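Local coordinates for protein 2'-deoxycytidine 5'-triphosphate deaminase (Agrobacterium tumefaciens, PDB 2R9Q) that probably catalyses the hydrolytic deamination of dCTP to dUTP and ammonia, and so would supply dUTP, the precursor of dUMP for thymidylate synthesis, at residues I202-L208 with L263-V269; A251-P257 with V322-H328. All blocks are in the same frame, centred on the assembly; numbering follows the deposited sequence.

Both contacts lie in the C-terminal of the two dCTP deaminase family regions. Along the chain, 202-208 comes first, then 251-257, 263-269 and finally 322-328, so the segments alternate and the two contacts cross instead of nesting. Contact 1 closes a loop of 54 residues that includes strands 216-221, 242-246 and 252-255; contact 2 closes one of 64 that begins just before strand 261-269. Within this chain, contact 1 joins the outermost strand of a four-stranded sheet to the central strand of a five-stranded one and contact 2 pairs two strands; a second subunit adds backbone bonds to P323 and I325. H328 bridges the contacts, probably through a hydrogen bond from L208 N to H328 ND1.

Contact 1: residues I202-L208 with L263-V269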
loop_
_atom_site.group_PDB
_atom_site.type_symbol
_atom_site.label_atom_id
_atom_site.label_comp_id
_atom_site.label_asym_id
_atom_site.label_seq_id
_atom_site.Cartn_x
_atom_site.Cartn_y
_atom_site.Cartn_z
ATOM N N ILE B 202 20.968 -28.197 11.277
ATOM C CA ILE B 202 22.072 -27.225 11.134
ATOM C C ILE B 202 21.547 -25.798 10.852
ATOM O O ILE B 202 20.617 -25.616 10.090
ATOM C CB ILE B 202 23.205 -27.712 10.147
ATOM C CG1 ILE B 202 23.034 -27.197 8.706
ATOM C CG2 ILE B 202 23.350 -29.253 10.170
ATOM C CD1 ILE B 202 23.902 -26.000 8.386
ATOM N N ALA B 203 22.129 -24.800 11.514
ATOM C CA ALA B 203 21.639 -23.424 11.459
ATOM C C ALA B 203 22.268 -22.637 10.311
ATOM O O ALA B 203 23.445 -22.781 9.999
ATOM C CB ALA B 203 21.851 -22.700 12.805
ATOM N N LEU B 204 21.451 -21.825 9.666
ATOM C CA LEU B 204 21.890 -21.024 8.543
ATOM C C LEU B 204 21.847 -19.546 8.920
ATOM O O LEU B 204 20.859 -19.052 9.449
ATOM C CB LEU B 204 21.047 -21.335 7.294
ATOM C CG LEU B 204 21.243 -22.760 6.702
ATOM C CD1 LEU B 204 20.154 -23.151 5.743
ATOM C CD2 LEU B 204 22.576 -22.948 6.051
ATOM N N SER B 205 22.937 -18.846 8.656
ATOM C CA SER B 205 23.033 -17.442 8.975
ATOM C C SER B 205 23.230 -16.623 7.697
ATOM O O SER B 205 23.620 -17.148 6.669
ATOM C CB SER B 205 24.159 -17.195 9.989
ATOM O OG SER B 205 25.395 -17.610 9.472
ATOM N N ILE B 206 22.938 -15.326 7.793
ATOM C CA ILE B 206 22.887 -14.463 6.624
ATOM C C ILE B 206 24.226 -13.790 6.331
ATOM O O ILE B 206 24.869 -13.277 7.224
ATOM C CB ILE B 206 21.709 -13.415 6.729
ATOM C CG1 ILE B 206 21.248 -12.996 5.332
ATOM C CG2 ILE B 206 22.076 -12.237 7.599
ATOM C CD1 ILE B 206 20.316 -14.029 4.692
ATOM N N ASP B 207 24.628 -13.804 5.065
ATOM C CA ASP B 207 25.826 -13.126 4.622
ATOM C C ASP B 207 25.481 -11.777 4.023
ATOM O O ASP B 207 24.948 -11.698 2.915
ATOM C CB ASP B 207 26.546 -13.951 3.578
ATOM C CG ASP B 207 27.985 -13.520 3.385
ATOM O OD1 ASP B 207 28.308 -12.299 3.463
ATOM O OD2 ASP B 207 28.809 -14.432 3.166
ATOM N N LEU B 208 25.829 -10.724 4.746
ATOM C CA LEU B 208 25.581 -9.351 4.340
ATOM C C LEU B 208 26.897 -8.563 4.065
ATOM O O LEU B 208 26.888 -7.350 3.922
ATOM C CB LEU B 208 24.729 -8.676 5.432
ATOM C CG LEU B 208 23.227 -8.500 5.238
ATOM C CD1 LEU B 208 22.659 -9.419 4.181
ATOM C CD2 LEU B 208 22.487 -8.651 6.578
ATOM N N LEU B 263 18.510 -13.268 -0.815
ATOM C CA LEU B 263 19.730 -13.162 -0.063
ATOM C C LEU B 263 20.415 -14.517 0.054
ATOM O O LEU B 263 19.860 -15.556 -0.325
ATOM C CB LEU B 263 19.437 -12.556 1.319
ATOM C CG LEU B 263 18.865 -11.136 1.367
ATOM C CD1 LEU B 263 18.418 -10.835 2.779
ATOM C CD2 LEU B 263 19.882 -10.109 0.852
ATOM N N VAL B 264 21.643 -14.492 0.573
ATOM C CA VAL B 264 22.481 -15.688 0.641
ATOM C C VAL B 264 23.015 -16.015 2.062
ATOM O O VAL B 264 23.382 -15.142 2.836
ATOM C CB VAL B 264 23.600 -15.699 -0.514
ATOM C CG1 VAL B 264 23.981 -14.316 -0.935
ATOM C CG2 VAL B 264 24.810 -16.511 -0.123
ATOM N N SER B 265 22.997 -17.303 2.376
ATOM C CA SER B 265 23.596 -17.847 3.586
ATOM C C SER B 265 25.129 -17.705 3.639
ATOM O O SER B 265 25.802 -17.794 2.621
ATOM C CB SER B 265 23.200 -19.325 3.752
ATOM O OG SER B 265 23.926 -20.198 2.910
ATOM N N ARG B 266 25.672 -17.500 4.834
ATOM C CA ARG B 266 27.129 -17.558 5.019
ATOM C C ARG B 266 27.627 -18.992 4.847
ATOM O O ARG B 266 28.651 -19.220 4.206
ATOM C CB ARG B 266 27.544 -17.056 6.397
ATOM C CG ARG B 266 27.287 -15.592 6.635
ATOM C CD ARG B 266 28.040 -15.094 7.852
ATOM N NE ARG B 266 27.774 -15.973 8.966
ATOM C CZ ARG B 266 28.651 -16.328 9.896
ATOM N NH1 ARG B 266 29.913 -15.887 9.891
ATOM N NH2 ARG B 266 28.253 -17.155 10.840
ATOM N N GLU B 267 26.883 -19.952 5.394
ATOM C CA GLU B 267 27.261 -21.358 5.313
ATOM C C GLU B 267 27.125 -21.963 3.912
ATOM O O GLU B 267 26.102 -21.809 3.242
ATOM C CB GLU B 267 26.483 -22.196 6.315
ATOM C CG GLU B 267 26.655 -21.747 7.736
ATOM C CD GLU B 267 25.760 -20.593 8.120
ATOM O OE1 GLU B 267 24.888 -20.227 7.293
ATOM O OE2 GLU B 267 25.923 -20.059 9.255
ATOM N N ALA B 268 28.207 -22.614 3.479
ATOM C CA ALA B 268 28.229 -23.483 2.313
ATOM C C ALA B 268 27.807 -24.865 2.830
ATOM O O ALA B 268 28.499 -25.458 3.649
ATOM C CB ALA B 268 29.622 -23.522 1.697
ATOM N N VAL B 269 26.676 -25.366 2.345
ATOM C CA VAL B 269 26.046 -26.577 2.872
ATOM C C VAL B 269 26.045 -27.766 1.863
ATOM O O VAL B 269 26.061 -27.578 0.649
ATOM C CB VAL B 269 24.612 -26.221 3.501
ATOM C CG1 VAL B 269 23.488 -26.040 2.448
ATOM C CG2 VAL B 269 24.219 -27.247 4.518
HETATM O O HOH W 1 22.880 -12.041 1.251
#
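Strands 202-205 and 263-265 run roughly antiparallel, their axes at 139°, and meet through a single bridge between I206 and S265, flanked by R266 N to S205 O at 2.8 Å and D207 N to V264 O at 2.9 Å. Beyond it, segment 263-269 turns a corner at R266 and E267, and both side chains converge on S205. A small serine suits this buried place, since its hydroxyl both gives and takes hydrogen bonds. S205 OG donates to E267 OE2 at 2.5 Å and accepts R266 NE at 2.9 Å and, less straight, R266 NH2 at 3.2 Å. The guanidinium comes side-on, with the oxygen near its plane. E267 OE1 takes the backbone S205 N at 2.8 Å in an almost straight bond (171°); a bend at chi2 (82°) curls the carboxylate back. Long, polar arginine and glutamate suit the corner because they reach back across it to one residue. The aliphatic part of R266 crosses D207 at about a right angle, R266 CG 3.5 Å from D207 CB. I206 CD1 packs on L263 CB at 3.8 Å, and a water joins D207 O to V264 N. D207 also makes a salt bridge to R312 and accepts K209 N. Bridge and serine cluster tie two sheets of the beta-rich, dUTPase-clan domain: strand 331-339 pairs with 202-205, while strand 311-319 backs I206 and L263.

Contact 2: residues A251-P257 with V322-H328; sequences AELILDP and VPFILEH
I254 and I325 lie side by side and point the same way, their CG1 atoms 3.8 Å apart. Both have CG1 beside the backbone N (chi1 -66° and -56°), and these branched residues, well suited to extended chain, form an apolar patch in mid-face. E252 lies along I325 in the same manner: its bent chain brings E252 OE1 to 3.7 Å from I325 CG2. E327 shares this face, its carboxylate salt-bridged to K69 of a second subunit, which may offset the nearby charge of E252. Within this chain the backbones make a two-stranded antiparallel sheet of the beta-rich, dUTPase-clan domain, L253 N to L326 O being 2.8 Å and F324 N to L255 O weak; P323 and I325 also bond through their backbones to the second subunit. L253, L255, F324 and L326 share the other face, large apolar groups suited to a largely buried side, though L253 is partly exposed. L255 CD1 reaches L326 CB at 4.0 Å, and F324 swings its ring toward F289. At one end P257 CG meets P323 CD at 3.9 Å, rigid rings where the pairing stops. At the other, A251 CB touches H328 CB at 3.6 Å, and H328 CG, anti to the backbone N (chi1 180°), carries the imidazole away from A251, where ND1 probably accepts L208 N.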
loop_
_atom_site.group_PDB
_atom_site.type_symbol
_atom_site.label_atom_id
_atom_site.label_comp_id
_atom_site.label_asym_id
_atom_site.label_seq_id
_atom_site.Cartn_x
_atom_site.Cartn_y
_atom_site.Cartn_z
ATOM N N ALA B 251 27.654 -4.056 7.783
ATOM C CA ALA B 251 27.111 -5.299 7.230
ATOM C C ALA B 251 25.686 -5.541 7.752
ATOM O O ALA B 251 25.471 -6.298 8.704
ATOM C CB ALA B 251 28.022 -6.467 7.560
ATOM N N GLU B 252 24.728 -4.860 7.129
ATOM C CA GLU B 252 23.341 -4.879 7.560
ATOM C C GLU B 252 22.397 -4.329 6.484
ATOM O O GLU B 252 22.802 -3.563 5.630
ATOM C CB GLU B 252 23.160 -4.117 8.876
ATOM C CG GLU B 252 23.137 -2.595 8.739
ATOM C CD GLU B 252 23.726 -1.872 9.971
ATOM O OE1 GLU B 252 23.421 -2.240 11.155
ATOM O OE2 GLU B 252 24.511 -0.932 9.721
ATOM N N LEU B 253 21.129 -4.730 6.575
ATOM C CA LEU B 253 20.133 -4.408 5.583
ATOM C C LEU B 253 18.796 -4.153 6.233
ATOM O O LEU B 253 18.283 -5.013 6.910
ATOM C CB LEU B 253 19.989 -5.601 4.628
ATOM C CG LEU B 253 19.006 -5.465 3.480
ATOM C CD1 LEU B 253 19.436 -4.316 2.545
ATOM C CD2 LEU B 253 18.876 -6.833 2.758
ATOM N N ILE B 254 18.208 -2.988 5.982
ATOM C CA ILE B 254 16.853 -2.698 6.458
ATOM C C ILE B 254 15.858 -3.407 5.548
ATOM O O ILE B 254 15.750 -3.122 4.363
ATOM C CB ILE B 254 16.567 -1.169 6.585
ATOM C CG1 ILE B 254 17.457 -0.577 7.701
ATOM C CG2 ILE B 254 15.066 -0.888 6.838
ATOM C CD1 ILE B 254 17.421 0.928 7.804
ATOM N N LEU B 255 15.161 -4.353 6.157
ATOM C CA LEU B 255 14.073 -5.083 5.562
ATOM C C LEU B 255 12.740 -4.324 5.703
ATOM O O LEU B 255 12.140 -4.321 6.779
ATOM C CB LEU B 255 13.961 -6.455 6.235
ATOM C CG LEU B 255 15.076 -7.500 6.104
ATOM C CD1 LEU B 255 14.664 -8.750 6.884
ATOM C CD2 LEU B 255 15.407 -7.822 4.642
ATOM N N ASP B 256 12.307 -3.717 4.594
ATOM C CA ASP B 256 11.018 -3.022 4.421
ATOM C C ASP B 256 10.006 -4.126 4.269
ATOM O O ASP B 256 10.222 -5.011 3.453
ATOM C CB ASP B 256 11.076 -2.077 3.165
ATOM C CG ASP B 256 9.699 -1.416 2.759
ATOM O OD1 ASP B 256 8.592 -1.941 3.060
ATOM O OD2 ASP B 256 9.743 -0.336 2.097
ATOM N N PRO B 257 8.921 -4.095 5.068
ATOM C CA PRO B 257 7.999 -5.240 5.089
ATOM C C PRO B 257 7.206 -5.453 3.779
ATOM O O PRO B 257 6.758 -6.571 3.524
ATOM C CB PRO B 257 7.053 -4.940 6.294
ATOM C CG PRO B 257 7.541 -3.707 6.920
ATOM C CD PRO B 257 8.476 -3.019 5.979
ATOM N N VAL B 322 6.753 -4.753 10.882
ATOM C CA VAL B 322 7.645 -3.633 11.127
ATOM C C VAL B 322 9.005 -3.821 10.381
ATOM O O VAL B 322 9.469 -4.948 10.206
ATOM C CB VAL B 322 7.820 -3.457 12.692
ATOM C CG1 VAL B 322 9.127 -2.902 13.051
ATOM C CG2 VAL B 322 6.699 -2.591 13.264
ATOM N N PRO B 323 9.616 -2.712 9.898
ATOM C CA PRO B 323 10.987 -2.757 9.435
ATOM C C PRO B 323 12.012 -3.232 10.471
ATOM O O PRO B 323 11.989 -2.837 11.646
ATOM C CB PRO B 323 11.268 -1.326 8.962
ATOM C CG PRO B 323 10.149 -0.528 9.389
ATOM C CD PRO B 323 9.006 -1.391 9.679
ATOM N N PHE B 324 12.907 -4.084 9.992
ATOM C CA PHE B 324 13.870 -4.763 10.784
ATOM C C PHE B 324 15.225 -4.584 10.136
ATOM O O PHE B 324 15.389 -4.760 8.909
ATOM C CB PHE B 324 13.509 -6.247 10.910
ATOM C CG PHE B 324 14.377 -7.018 11.903
ATOM C CD1 PHE B 324 14.239 -6.818 13.277
ATOM C CD2 PHE B 324 15.318 -7.946 11.463
ATOM C CE1 PHE B 324 15.013 -7.523 14.190
ATOM C CE2 PHE B 324 16.109 -8.651 12.367
ATOM C CZ PHE B 324 15.957 -8.434 13.732
ATOM N N ILE B 325 16.193 -4.201 10.953
ATOM C CA ILE B 325 17.571 -4.142 10.517
ATOM C C ILE B 325 18.139 -5.538 10.675
ATOM O O ILE B 325 18.339 -5.975 11.771
ATOM C CB ILE B 325 18.431 -3.160 11.325
ATOM C CG1 ILE B 325 17.831 -1.756 11.318
ATOM C CG2 ILE B 325 19.870 -3.140 10.760
ATOM C CD1 ILE B 325 18.153 -0.965 12.588
ATOM N N LEU B 326 18.362 -6.216 9.551
ATOM C CA LEU B 326 18.941 -7.532 9.524
ATOM C C LEU B 326 20.448 -7.371 9.460
ATOM O O LEU B 326 20.968 -6.616 8.660
ATOM C CB LEU B 326 18.421 -8.349 8.334
ATOM C CG LEU B 326 18.933 -9.787 8.134
ATOM C CD1 LEU B 326 18.492 -10.776 9.214
ATOM C CD2 LEU B 326 18.518 -10.267 6.730
ATOM N N GLU B 327 21.136 -8.104 10.317
ATOM C CA GLU B 327 22.583 -7.956 10.466
ATOM C C GLU B 327 23.268 -9.254 10.058
ATOM O O GLU B 327 22.718 -10.350 10.275
ATOM C CB GLU B 327 22.946 -7.560 11.922
ATOM C CG GLU B 327 22.424 -6.190 12.336
ATOM C CD GLU B 327 22.593 -5.913 13.822
ATOM O OE1 GLU B 327 23.774 -5.757 14.246
ATOM O OE2 GLU B 327 21.550 -5.853 14.564
ATOM N N HIS B 328 24.442 -9.096 9.439
ATOM C CA HIS B 328 25.339 -10.193 9.054
ATOM C C HIS B 328 25.584 -11.190 10.209
ATOM O O HIS B 328 25.731 -10.792 11.366
ATOM C CB HIS B 328 26.672 -9.601 8.587
ATOM C CG HIS B 328 27.691 -10.626 8.172
ATOM N ND1 HIS B 328 27.781 -11.111 6.883
ATOM C CD2 HIS B 328 28.658 -11.257 8.875
ATOM C CE1 HIS B 328 28.764 -11.991 6.809
ATOM N NE2 HIS B 328 29.308 -12.100 8.008
#